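Long-range contacts in heme oxygenase 1 (Neisseria meningitidis, PDB 1P3V), which binds heme b and probably opens its porphyrin ring by oxidation, the decyclizing reaction of heme oxygenases: residues 34-39 with 126-131; 53-58 with 98-103; 86-91 with 135-140; 116-121 with 147-152. All blocks are in the same frame, centred on the assembly; numbering follows the deposited sequence.

How the interactions relate
Only interaction 4 is a buried contact: helix 104-120, lying over the heme, meets the start of helix 149-162 mainly through one arginine and backbone carbonyls. Interaction 3 is partly buried and ionic, an aspartate of helix 78-87 holding the loop 135-140. Interactions 1 and 2 lie at the surface, on opposite sides of the chain's centre; the first is apolar, the second mixes an aromatic stack with polar bonds and a bridging water. Residues 53-58 belong to helix 39-60, which starts at Lys39 of interaction 1. Interactions 2 and 4 touch where His53 packs near Ser117, whereas interactions 1 and 3 adjoin only in sequence.

Interaction 1: residues 34-39 with 126-131; sequences QPFVSK and KHAQKL
Phe36 reaches from the loop between helices 11-32 and 39-60 to His127 and Ala128 of helix 122-130 and to Leu131 just after it. Its CB lies 3.9 Å from Leu131 CD1. From there CG stands beside the backbone N and anti to the carbonyl carbon (chi1 -44°), which turns the ring against His127 and Ala128. Phe36 CD1 is 3.6 Å from His127 CB, and Phe36 CE2 3.9 Å from Ala128 CB. The peptide joining these two helix residues covers one ring face near its rim, while Pro35 CB sits over the centre of the opposite face, 3.9 Å above the plane of the Phe36 ring. The ring is thus sandwiched between its own neighbour and the helix backbone.

His127 contributes its CB; its imidazole leads away, and its ND1 is hydrogen-bonded to Phe123 O. Leu131 closes the other end: its CD1 presses on the Phe36 carbonyl, 3.1 Å from Phe36 O, and also touches the carbonyl of Ser38, the N-cap of helix 39-60. No hydrogen bond crosses this apolar contact. The nearest atoms of the Phe36 side chain and the heme are about 6 Å apart. The packing joins the connection after helix 11-32, which carries the axial ligand His23, to helix 122-130, which follows helix 104-120, within the all-helical heme oxygenase fold.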
# COMPACT_ATOMS: atom_id res chain seq x y z
N GLN A 34 -14.32 -7.36 6.57
CA GLN A 34 -13.97 -8.78 6.72
C GLN A 34 -13.26 -9.38 5.51
O GLN A 34 -13.82 -10.20 4.79
CB GLN A 34 -15.24 -9.59 7.04
CG GLN A 34 -15.86 -9.25 8.39
CD GLN A 34 -15.04 -9.77 9.58
OE1 GLN A 34 -15.29 -9.40 10.73
NE2 GLN A 34 -14.08 -10.64 9.30
N PRO A 35 -11.99 -8.99 5.31
CA PRO A 35 -11.11 -9.42 4.22
C PRO A 35 -10.82 -10.91 4.19
O PRO A 35 -10.87 -11.56 3.14
CB PRO A 35 -9.82 -8.64 4.49
CG PRO A 35 -10.23 -7.53 5.37
CD PRO A 35 -11.25 -8.15 6.25
N PHE A 36 -10.50 -11.44 5.36
CA PHE A 36 -10.15 -12.85 5.48
C PHE A 36 -11.27 -13.70 6.04
O PHE A 36 -11.03 -14.82 6.50
CB PHE A 36 -8.91 -12.97 6.36
CG PHE A 36 -7.85 -11.96 6.04
CD1 PHE A 36 -7.58 -10.92 6.93
CD2 PHE A 36 -7.12 -12.04 4.86
CE1 PHE A 36 -6.61 -9.96 6.64
CE2 PHE A 36 -6.14 -11.09 4.55
CZ PHE A 36 -5.89 -10.05 5.45
N VAL A 37 -12.49 -13.18 6.00
CA VAL A 37 -13.63 -13.92 6.53
C VAL A 37 -13.92 -15.12 5.63
O VAL A 37 -14.08 -16.24 6.12
CB VAL A 37 -14.88 -13.01 6.64
CG1 VAL A 37 -15.50 -12.77 5.27
CG2 VAL A 37 -15.88 -13.63 7.60
N SER A 38 -13.97 -14.90 4.32
CA SER A 38 -14.25 -15.97 3.37
C SER A 38 -13.36 -15.80 2.15
O SER A 38 -12.55 -14.87 2.09
CB SER A 38 -15.71 -15.90 2.94
OG SER A 38 -16.01 -14.65 2.35
N LYS A 39 -13.51 -16.68 1.16
CA LYS A 39 -12.70 -16.61 -0.05
C LYS A 39 -13.07 -15.44 -0.95
O LYS A 39 -12.20 -14.70 -1.40
CB LYS A 39 -12.80 -17.91 -0.84
CG LYS A 39 -11.91 -17.93 -2.08
CD LYS A 39 -12.16 -19.16 -2.95
CE LYS A 39 -11.43 -19.04 -4.28
NZ LYS A 39 -11.80 -20.11 -5.26
N LYS A 126 -0.50 -12.64 8.78
CA LYS A 126 -0.86 -13.58 9.84
C LYS A 126 -2.29 -14.10 9.72
O LYS A 126 -2.54 -15.28 9.98
CB LYS A 126 -0.70 -12.91 11.21
CG LYS A 126 -1.29 -13.72 12.36
CD LYS A 126 -1.23 -12.96 13.68
CE LYS A 126 -1.87 -13.76 14.81
NZ LYS A 126 -1.88 -13.03 16.10
N HIS A 127 -3.22 -13.24 9.33
CA HIS A 127 -4.61 -13.65 9.19
C HIS A 127 -4.91 -14.31 7.85
O HIS A 127 -5.90 -15.03 7.72
CB HIS A 127 -5.54 -12.46 9.41
CG HIS A 127 -5.52 -11.93 10.81
ND1 HIS A 127 -4.44 -11.26 11.35
CD2 HIS A 127 -6.45 -11.98 11.80
CE1 HIS A 127 -4.70 -10.93 12.60
NE2 HIS A 127 -5.92 -11.35 12.90
N ALA A 128 -4.05 -14.09 6.86
CA ALA A 128 -4.26 -14.68 5.55
C ALA A 128 -3.80 -16.13 5.56
O ALA A 128 -4.35 -16.97 4.84
CB ALA A 128 -3.49 -13.90 4.50
N GLN A 129 -2.80 -16.41 6.37
CA GLN A 129 -2.27 -17.76 6.46
C GLN A 129 -3.27 -18.73 7.07
O GLN A 129 -3.24 -19.93 6.78
CB GLN A 129 -0.95 -17.77 7.25
CG GLN A 129 0.24 -17.38 6.37
CD GLN A 129 1.57 -17.46 7.08
OE1 GLN A 129 1.92 -16.58 7.86
NE2 GLN A 129 2.31 -18.53 6.82
N LYS A 130 -4.17 -18.21 7.90
CA LYS A 130 -5.19 -19.06 8.49
C LYS A 130 -5.99 -19.63 7.34
O LYS A 130 -6.20 -20.84 7.25
CB LYS A 130 -6.11 -18.25 9.41
CG LYS A 130 -5.45 -17.76 10.69
CD LYS A 130 -6.50 -17.26 11.66
CE LYS A 130 -5.88 -16.82 12.97
NZ LYS A 130 -6.92 -16.36 13.93
N LEU A 131 -6.41 -18.74 6.44
CA LEU A 131 -7.20 -19.12 5.27
C LEU A 131 -6.46 -20.01 4.28
O LEU A 131 -6.92 -20.21 3.15
CB LEU A 131 -7.68 -17.85 4.56
CG LEU A 131 -9.18 -17.56 4.61
CD1 LEU A 131 -9.45 -16.13 4.15
CD2 LEU A 131 -9.92 -18.56 3.74

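Interaction 2: residues 53-58 with 98-103; sequences HKAVDH and ELPYEA
A helix flanked by an extended connection is the setting in which His58, on helix 39-60, stacks on Tyr101 of the loop leading into helix 104-120. The two rings lie face to face, the His58 and Tyr101 centroids 3.7 Å apart and their planes at 14°. The imidazole reaches this place because His58 CG stands between its own backbone N and carbonyl carbon (chi1 71°). The phenol end of Tyr101 then overlies the root of the His58 side chain, and the inner part of its ring overlies the far side of the imidazole.

At the edge of the same imidazole, His58 NE2 donates a short hydrogen bond of 2.6 Å to Glu102 O, with an N-H...O angle of 152°. It meets a lone pair in the carbonyl plane, so stack and bond together fix the rotation of the ring. A water continues the polar link: it donates to Ala55 O at 2.8 Å and accepts from Glu102 N at 3.1 Å. Glu102 also folds back on its own chain, its OE2 taking the N-H of Ala103 at 3.0 Å.

Further along, the contact turns apolar. Lys54 CG, opposite the backbone N, lies tightly against Leu99 CD1 at 3.4 Å; the bend at chi2 belongs to the chain beyond it, whose end leads away. Ala55 CB faces Pro100 CD at 4.4 Å, and both residues also touch Phe183 of helix 167-191, while Pro100 and Glu102 rest on Trp110. The loop thus packs on helices 39-60, 104-120 and 167-191 of the all-alpha heme oxygenase fold.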
# COMPACT_ATOMS: atom_id res chain seq x y z
N HIS A 53 -1.61 -1.09 -5.93
CA HIS A 53 -0.25 -1.35 -6.36
C HIS A 53 0.02 -1.07 -7.82
O HIS A 53 1.15 -0.75 -8.19
CB HIS A 53 0.17 -2.77 -5.97
CG HIS A 53 0.38 -2.92 -4.50
ND1 HIS A 53 -0.56 -3.50 -3.67
CD2 HIS A 53 1.34 -2.41 -3.70
CE1 HIS A 53 -0.19 -3.32 -2.41
NE2 HIS A 53 0.95 -2.66 -2.40
N LYS A 54 -1.02 -1.18 -8.64
CA LYS A 54 -0.89 -0.88 -10.06
C LYS A 54 -0.61 0.62 -10.13
O LYS A 54 0.27 1.08 -10.87
CB LYS A 54 -2.21 -1.16 -10.80
CG LYS A 54 -2.21 -0.71 -12.26
CD LYS A 54 -1.20 -1.53 -13.06
CE LYS A 54 -1.02 -1.00 -14.50
NZ LYS A 54 -0.19 -1.94 -15.32
N ALA A 55 -1.38 1.37 -9.34
CA ALA A 55 -1.28 2.82 -9.28
C ALA A 55 0.07 3.38 -8.80
O ALA A 55 0.32 4.58 -8.95
CB ALA A 55 -2.41 3.38 -8.42
N VAL A 56 0.93 2.54 -8.21
CA VAL A 56 2.25 3.01 -7.76
C VAL A 56 3.39 2.32 -8.48
O VAL A 56 4.57 2.64 -8.26
CB VAL A 56 2.46 2.81 -6.24
CG1 VAL A 56 1.45 3.63 -5.45
CG2 VAL A 56 2.38 1.31 -5.88
N ASP A 57 3.04 1.40 -9.37
CA ASP A 57 4.03 0.64 -10.11
C ASP A 57 4.95 1.57 -10.91
O ASP A 57 6.17 1.39 -10.91
CB ASP A 57 3.32 -0.36 -11.03
CG ASP A 57 4.19 -1.56 -11.39
OD1 ASP A 57 4.37 -1.81 -12.60
OD2 ASP A 57 4.68 -2.26 -10.47
N HIS A 58 4.39 2.58 -11.57
CA HIS A 58 5.24 3.49 -12.34
C HIS A 58 6.15 4.32 -11.42
O HIS A 58 7.15 4.88 -11.87
CB HIS A 58 4.40 4.44 -13.21
CG HIS A 58 3.66 5.48 -12.43
ND1 HIS A 58 2.65 5.16 -11.54
CD2 HIS A 58 3.78 6.82 -12.40
CE1 HIS A 58 2.18 6.27 -11.00
NE2 HIS A 58 2.85 7.30 -11.51
N GLU A 98 -9.95 5.42 -15.09
CA GLU A 98 -8.52 5.46 -15.35
C GLU A 98 -7.81 5.77 -14.04
O GLU A 98 -8.18 6.69 -13.31
CB GLU A 98 -8.20 6.52 -16.41
CG GLU A 98 -6.85 6.32 -17.08
CD GLU A 98 -6.64 7.24 -18.26
OE1 GLU A 98 -7.41 7.15 -19.24
OE2 GLU A 98 -5.69 8.06 -18.21
N LEU A 99 -6.78 4.98 -13.75
CA LEU A 99 -6.02 5.11 -12.52
C LEU A 99 -5.16 6.35 -12.37
O LEU A 99 -4.71 6.94 -13.36
CB LEU A 99 -5.12 3.89 -12.34
CG LEU A 99 -5.78 2.52 -12.38
CD1 LEU A 99 -4.75 1.47 -12.01
CD2 LEU A 99 -6.95 2.48 -11.41
N PRO A 100 -4.93 6.76 -11.12
CA PRO A 100 -4.10 7.93 -10.86
C PRO A 100 -2.73 7.52 -11.36
O PRO A 100 -2.38 6.35 -11.31
CB PRO A 100 -4.13 8.05 -9.34
CG PRO A 100 -5.42 7.39 -8.95
CD PRO A 100 -5.47 6.21 -9.87
N TYR A 101 -1.95 8.49 -11.84
CA TYR A 101 -0.62 8.21 -12.35
C TYR A 101 0.21 9.40 -11.89
O TYR A 101 0.68 10.20 -12.70
CB TYR A 101 -0.66 8.14 -13.88
CG TYR A 101 0.51 7.44 -14.52
CD1 TYR A 101 0.52 6.05 -14.63
CD2 TYR A 101 1.59 8.15 -15.03
CE1 TYR A 101 1.58 5.39 -15.25
CE2 TYR A 101 2.65 7.52 -15.66
CZ TYR A 101 2.64 6.13 -15.77
OH TYR A 101 3.66 5.50 -16.41
N GLU A 102 0.36 9.51 -10.57
CA GLU A 102 1.07 10.62 -9.95
C GLU A 102 2.56 10.73 -10.26
O GLU A 102 3.20 9.77 -10.64
CB GLU A 102 0.88 10.56 -8.43
CG GLU A 102 1.29 11.85 -7.74
CD GLU A 102 0.51 13.05 -8.27
OE1 GLU A 102 -0.70 13.15 -7.97
OE2 GLU A 102 1.11 13.87 -8.99
N ALA A 103 3.09 11.93 -10.08
CA ALA A 103 4.50 12.19 -10.32
C ALA A 103 5.03 13.33 -9.45
O ALA A 103 4.27 13.98 -8.72
CB ALA A 103 4.74 12.50 -11.80
O HOH W 1 -0.62 7.16 -8.73

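Interaction 3: residues 86-91 with 135-140; sequences KDLGEE and GEHGAR
Asp87 of helix 78-87 approaches Gly138 most closely in the backbone, with 5.8 Å between Asp87 CA and Gly138 CA; Gly138 has positive phi, and its N-H points to the aspartate's carboxylate. Asp87 OD2 is the focus. It accepts a hydrogen bond of 2.7 Å from Gly138 N, with an N-H...O angle of 152°; the donor comes on the anti side and well out of the carboxylate plane.

Arg140 comes from the opposite direction, its chain extended from CG to NE, and forms a salt bridge, Arg140 NH2 lying 3.3 Å from Asp87 OD2. Carboxylate and guanidinium planes stand 90° apart, so the two groups do not form a flat, side-by-side pair, and the guanidinium's bonds to OD2 are weak. The carbonyl carbon of Glu136 lies over the centre of one face of the guanidinium.

His137 packs on the CB side of the aspartate. With CG anti to the backbone N (chi1 -176°), its ring lies against Asp87: Asp87 CB is 3.5 Å from His137 ND1, and Asp87 O is 3.4 Å from His137 CE1. Leu88 CD2 adds a van der Waals contact, 3.8 Å from His137 NE2.

Helix 39-60 backs the loop through Tyr42, whose OH is hydrogen-bonded to Gly138 O, and Asp84 of helix 78-87 accepts the backbone N-H of Arg140. A carboxylate gripped by a backbone N-H and a nearby guanidinium is probably stabilised in its ionised form, although the long salt-bridge distances suggest that the short bond to Gly138 contributes much of the hold.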
# COMPACT_ATOMS: atom_id res chain seq x y z
N LYS A 86 -4.03 -14.86 -9.79
CA LYS A 86 -3.93 -16.02 -10.65
C LYS A 86 -4.20 -17.24 -9.77
O LYS A 86 -5.11 -18.02 -10.04
CB LYS A 86 -2.52 -16.09 -11.25
CG LYS A 86 -2.27 -17.29 -12.16
CD LYS A 86 -0.82 -17.30 -12.63
CE LYS A 86 -0.55 -18.47 -13.56
NZ LYS A 86 0.85 -18.46 -14.07
N ASP A 87 -3.40 -17.37 -8.71
CA ASP A 87 -3.50 -18.47 -7.75
C ASP A 87 -4.93 -18.96 -7.53
O ASP A 87 -5.19 -20.16 -7.51
CB ASP A 87 -2.92 -18.05 -6.40
CG ASP A 87 -1.41 -17.92 -6.44
OD1 ASP A 87 -0.88 -17.51 -7.49
OD2 ASP A 87 -0.76 -18.22 -5.42
N LEU A 88 -5.85 -18.02 -7.35
CA LEU A 88 -7.24 -18.36 -7.10
C LEU A 88 -8.12 -18.26 -8.35
O LEU A 88 -9.21 -17.70 -8.31
CB LEU A 88 -7.80 -17.45 -6.01
CG LEU A 88 -6.83 -17.06 -4.88
CD1 LEU A 88 -7.61 -16.35 -3.79
CD2 LEU A 88 -6.16 -18.29 -4.31
N GLY A 89 -7.63 -18.81 -9.46
CA GLY A 89 -8.39 -18.77 -10.70
C GLY A 89 -9.01 -17.41 -10.96
O GLY A 89 -10.21 -17.30 -11.21
N GLU A 90 -8.19 -16.37 -10.90
CA GLU A 90 -8.66 -15.01 -11.13
C GLU A 90 -7.81 -14.27 -12.14
O GLU A 90 -6.59 -14.44 -12.19
CB GLU A 90 -8.68 -14.22 -9.81
CG GLU A 90 -9.74 -14.68 -8.81
CD GLU A 90 -11.14 -14.40 -9.29
OE1 GLU A 90 -11.47 -13.21 -9.50
OE2 GLU A 90 -11.92 -15.36 -9.46
N GLU A 91 -8.46 -13.46 -12.97
CA GLU A 91 -7.77 -12.65 -13.97
C GLU A 91 -7.33 -11.36 -13.27
O GLU A 91 -7.99 -10.91 -12.32
CB GLU A 91 -8.70 -12.30 -15.15
CG GLU A 91 -8.61 -13.23 -16.37
CD GLU A 91 -9.73 -14.26 -16.45
OE1 GLU A 91 -9.83 -15.11 -15.54
OE2 GLU A 91 -10.51 -14.23 -17.43
N GLY A 135 3.26 -17.29 1.17
CA GLY A 135 4.24 -16.89 0.18
C GLY A 135 4.18 -17.54 -1.19
O GLY A 135 4.46 -16.89 -2.20
N GLU A 136 3.82 -18.82 -1.24
CA GLU A 136 3.77 -19.54 -2.51
C GLU A 136 2.37 -19.58 -3.13
O GLU A 136 2.23 -19.78 -4.33
CB GLU A 136 4.28 -20.97 -2.32
CG GLU A 136 5.72 -21.09 -1.85
CD GLU A 136 6.73 -20.66 -2.91
OE1 GLU A 136 6.65 -21.15 -4.05
OE2 GLU A 136 7.63 -19.85 -2.59
N HIS A 137 1.34 -19.40 -2.31
CA HIS A 137 -0.02 -19.45 -2.82
C HIS A 137 -0.98 -18.48 -2.13
O HIS A 137 -1.22 -18.58 -0.92
CB HIS A 137 -0.55 -20.89 -2.69
CG HIS A 137 -1.92 -21.09 -3.27
ND1 HIS A 137 -2.17 -21.00 -4.62
CD2 HIS A 137 -3.10 -21.37 -2.68
CE1 HIS A 137 -3.46 -21.22 -4.84
NE2 HIS A 137 -4.05 -21.44 -3.68
N GLY A 138 -1.50 -17.53 -2.90
CA GLY A 138 -2.45 -16.56 -2.38
C GLY A 138 -1.97 -15.36 -1.58
O GLY A 138 -2.61 -14.31 -1.64
N ALA A 139 -0.88 -15.48 -0.85
CA ALA A 139 -0.39 -14.36 -0.05
C ALA A 139 1.05 -13.94 -0.33
O ALA A 139 1.77 -13.54 0.57
CB ALA A 139 -0.56 -14.66 1.43
N ARG A 140 1.45 -14.03 -1.60
CA ARG A 140 2.81 -13.65 -1.98
C ARG A 140 3.11 -12.18 -1.65
O ARG A 140 4.18 -11.86 -1.12
CB ARG A 140 3.01 -13.86 -3.49
CG ARG A 140 2.72 -15.27 -3.98
CD ARG A 140 2.73 -15.31 -5.49
NE ARG A 140 2.12 -16.51 -6.05
CZ ARG A 140 2.78 -17.64 -6.30
NH1 ARG A 140 4.08 -17.73 -6.04
NH2 ARG A 140 2.14 -18.67 -6.85

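Interaction 4: residues 116-121 with 147-152; sequences GSNLGA and DGRGKH. With HEM (protoporphyrin IX containing Fe), chain B; CMO (carbon monoxide), chain C.
Arg149, in the first turn of helix 149-162, makes the one hydrogen bond across to helix 104-120: its NH1 donates to Asn118 O at 2.9 Å, in the carbonyl plane, with an N-H...O angle of 136°. Arg149 CG lies beside its own backbone N (chi1 -67°), and the chain then runs extended to NE, carrying the guanidinium to Asn118 O and Ala121. There NH2 is held separately by Leu142 O.

Packing follows the same side chain. Arg149 CD sits 3.2 Å from Leu119 O, and the Ala121 backbone covers the centre of one guanidinium face, with Ala121 CB 3.6 Å from Arg149 NH1. Beside it, Asn118 ND2 meets the edge of the His152 ring, 3.7 Å from His152 CD2; both side chains have weak hydrogen bonds to Glu115.

Helix 104-120 is the glycine-bearing distal helix of heme oxygenases, facing the heme across from the axial ligand His23.

Ligand contacts occupy its far side. Gly116 C lies 3.3 Å from heme C2D and Gly120 CA 3.5 Å from heme C1A; these two glycines bring the backbone itself against the porphyrin. Carbon monoxide, bound to the iron, lies between the heme and this helix, its O 2.9 Å from Ala121 N.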
# COMPACT_ATOMS: atom_id res chain seq x y z
N GLY A 116 5.49 1.51 3.10
CA GLY A 116 5.17 1.32 4.50
C GLY A 116 4.17 0.19 4.70
O GLY A 116 4.27 -0.56 5.67
N SER A 117 3.21 0.04 3.78
CA SER A 117 2.21 -1.02 3.91
C SER A 117 2.86 -2.41 3.92
O SER A 117 2.24 -3.38 4.35
CB SER A 117 1.19 -0.94 2.77
OG SER A 117 1.78 -1.22 1.51
N ASN A 118 4.09 -2.49 3.43
CA ASN A 118 4.81 -3.76 3.41
C ASN A 118 5.37 -3.97 4.81
O ASN A 118 5.55 -5.10 5.26
CB ASN A 118 5.92 -3.72 2.36
CG ASN A 118 6.68 -5.04 2.25
OD1 ASN A 118 6.13 -6.12 2.52
ND2 ASN A 118 7.94 -4.96 1.82
N LEU A 119 5.63 -2.87 5.50
CA LEU A 119 6.15 -2.91 6.86
C LEU A 119 5.12 -3.59 7.77
O LEU A 119 5.36 -4.68 8.32
CB LEU A 119 6.41 -1.49 7.37
CG LEU A 119 7.32 -1.30 8.59
CD1 LEU A 119 7.18 0.13 9.10
CD2 LEU A 119 6.96 -2.28 9.68
N GLY A 120 3.98 -2.93 7.91
CA GLY A 120 2.93 -3.43 8.78
C GLY A 120 2.09 -4.58 8.26
O GLY A 120 1.22 -5.07 8.97
N ALA A 121 2.35 -5.02 7.03
CA ALA A 121 1.59 -6.13 6.45
C ALA A 121 1.67 -7.41 7.31
O ALA A 121 0.96 -8.39 7.05
CB ALA A 121 2.09 -6.42 5.03
N ASP A 147 14.82 -10.00 3.57
CA ASP A 147 15.79 -9.43 4.50
C ASP A 147 15.13 -9.00 5.81
O ASP A 147 15.75 -8.28 6.60
CB ASP A 147 16.49 -8.23 3.86
CG ASP A 147 17.23 -8.59 2.58
OD1 ASP A 147 17.83 -7.68 1.96
OD2 ASP A 147 17.22 -9.78 2.19
N GLY A 148 13.89 -9.43 6.04
CA GLY A 148 13.18 -9.06 7.25
C GLY A 148 12.48 -7.71 7.13
O GLY A 148 13.12 -6.71 6.79
N ARG A 149 11.18 -7.68 7.41
CA ARG A 149 10.39 -6.44 7.33
C ARG A 149 11.08 -5.22 7.95
O ARG A 149 11.25 -4.18 7.30
CB ARG A 149 9.02 -6.60 7.99
CG ARG A 149 8.05 -7.57 7.30
CD ARG A 149 6.68 -7.54 7.99
NE ARG A 149 5.86 -8.71 7.66
CZ ARG A 149 5.20 -8.88 6.52
NH1 ARG A 149 5.25 -7.96 5.57
NH2 ARG A 149 4.49 -9.99 6.33
N GLY A 150 11.47 -5.35 9.22
CA GLY A 150 12.11 -4.25 9.92
C GLY A 150 13.39 -3.73 9.30
O GLY A 150 13.58 -2.53 9.15
N LYS A 151 14.29 -4.65 8.95
CA LYS A 151 15.55 -4.26 8.35
C LYS A 151 15.29 -3.57 7.02
O LYS A 151 15.63 -2.40 6.82
CB LYS A 151 16.42 -5.51 8.13
CG LYS A 151 16.65 -6.35 9.39
CD LYS A 151 17.35 -5.57 10.49
CE LYS A 151 17.67 -6.48 11.67
NZ LYS A 151 18.26 -5.73 12.83
N HIS A 152 14.65 -4.31 6.13
CA HIS A 152 14.32 -3.80 4.81
C HIS A 152 13.65 -2.43 4.86
O HIS A 152 13.90 -1.57 4.02
CB HIS A 152 13.41 -4.80 4.09
CG HIS A 152 12.81 -4.27 2.83
ND1 HIS A 152 13.58 -3.80 1.79
CD2 HIS A 152 11.52 -4.14 2.44
CE1 HIS A 152 12.78 -3.40 0.81
NE2 HIS A 152 11.53 -3.59 1.18
CHA HEM B . 2.65 0.55 9.08
CHB HEM B . -1.10 -2.21 10.45
CHC HEM B . -3.21 -1.37 6.15
CHD HEM B . 0.29 1.81 4.96
C1A HEM B . 1.79 -0.26 9.86
C2A HEM B . 2.06 -0.77 11.21
C3A HEM B . 0.98 -1.54 11.59
C4A HEM B . 0.09 -1.51 10.46
CMA HEM B . 0.72 -2.25 12.93
CAA HEM B . 3.30 -0.52 12.08
CBA HEM B . 4.45 -1.35 11.55
CGA HEM B . 5.73 -1.19 12.36
O1A HEM B . 6.12 -0.03 12.65
O2A HEM B . 6.35 -2.23 12.70
C1B HEM B . -2.03 -2.14 9.41
C2B HEM B . -3.18 -3.02 9.35
C3B HEM B . -3.78 -2.83 8.14
C4B HEM B . -2.98 -1.80 7.45
CMB HEM B . -3.55 -4.01 10.43
CAB HEM B . -4.88 -3.50 7.59
CBB HEM B . -6.06 -3.99 8.31
C1C HEM B . -2.41 -0.44 5.46
C2C HEM B . -2.64 -0.03 4.07
C3C HEM B . -1.72 0.92 3.75
C4C HEM B . -0.90 1.07 4.95
CMC HEM B . -3.64 -0.70 3.12
CAC HEM B . -1.51 1.58 2.53
CBC HEM B . -2.49 1.99 1.56
C1D HEM B . 1.24 1.72 5.99
C2D HEM B . 2.37 2.61 6.08
C3D HEM B . 3.05 2.21 7.20
C4D HEM B . 2.32 1.13 7.82
CMD HEM B . 2.72 3.74 5.09
CAD HEM B . 4.37 2.81 7.68
CBD HEM B . 4.20 3.62 8.96
CGD HEM B . 5.52 4.16 9.49
O1D HEM B . 5.97 5.23 9.01
O2D HEM B . 6.10 3.50 10.36
NA HEM B . 0.56 -0.69 9.43
NB HEM B . -1.90 -1.38 8.24
NC HEM B . -1.30 0.20 5.98
ND HEM B . 1.17 0.88 7.10
FE HEM B . -0.37 -0.16 7.73
C CMO C . 0.39 -1.81 6.97
O CMO C . 0.55 -2.86 6.41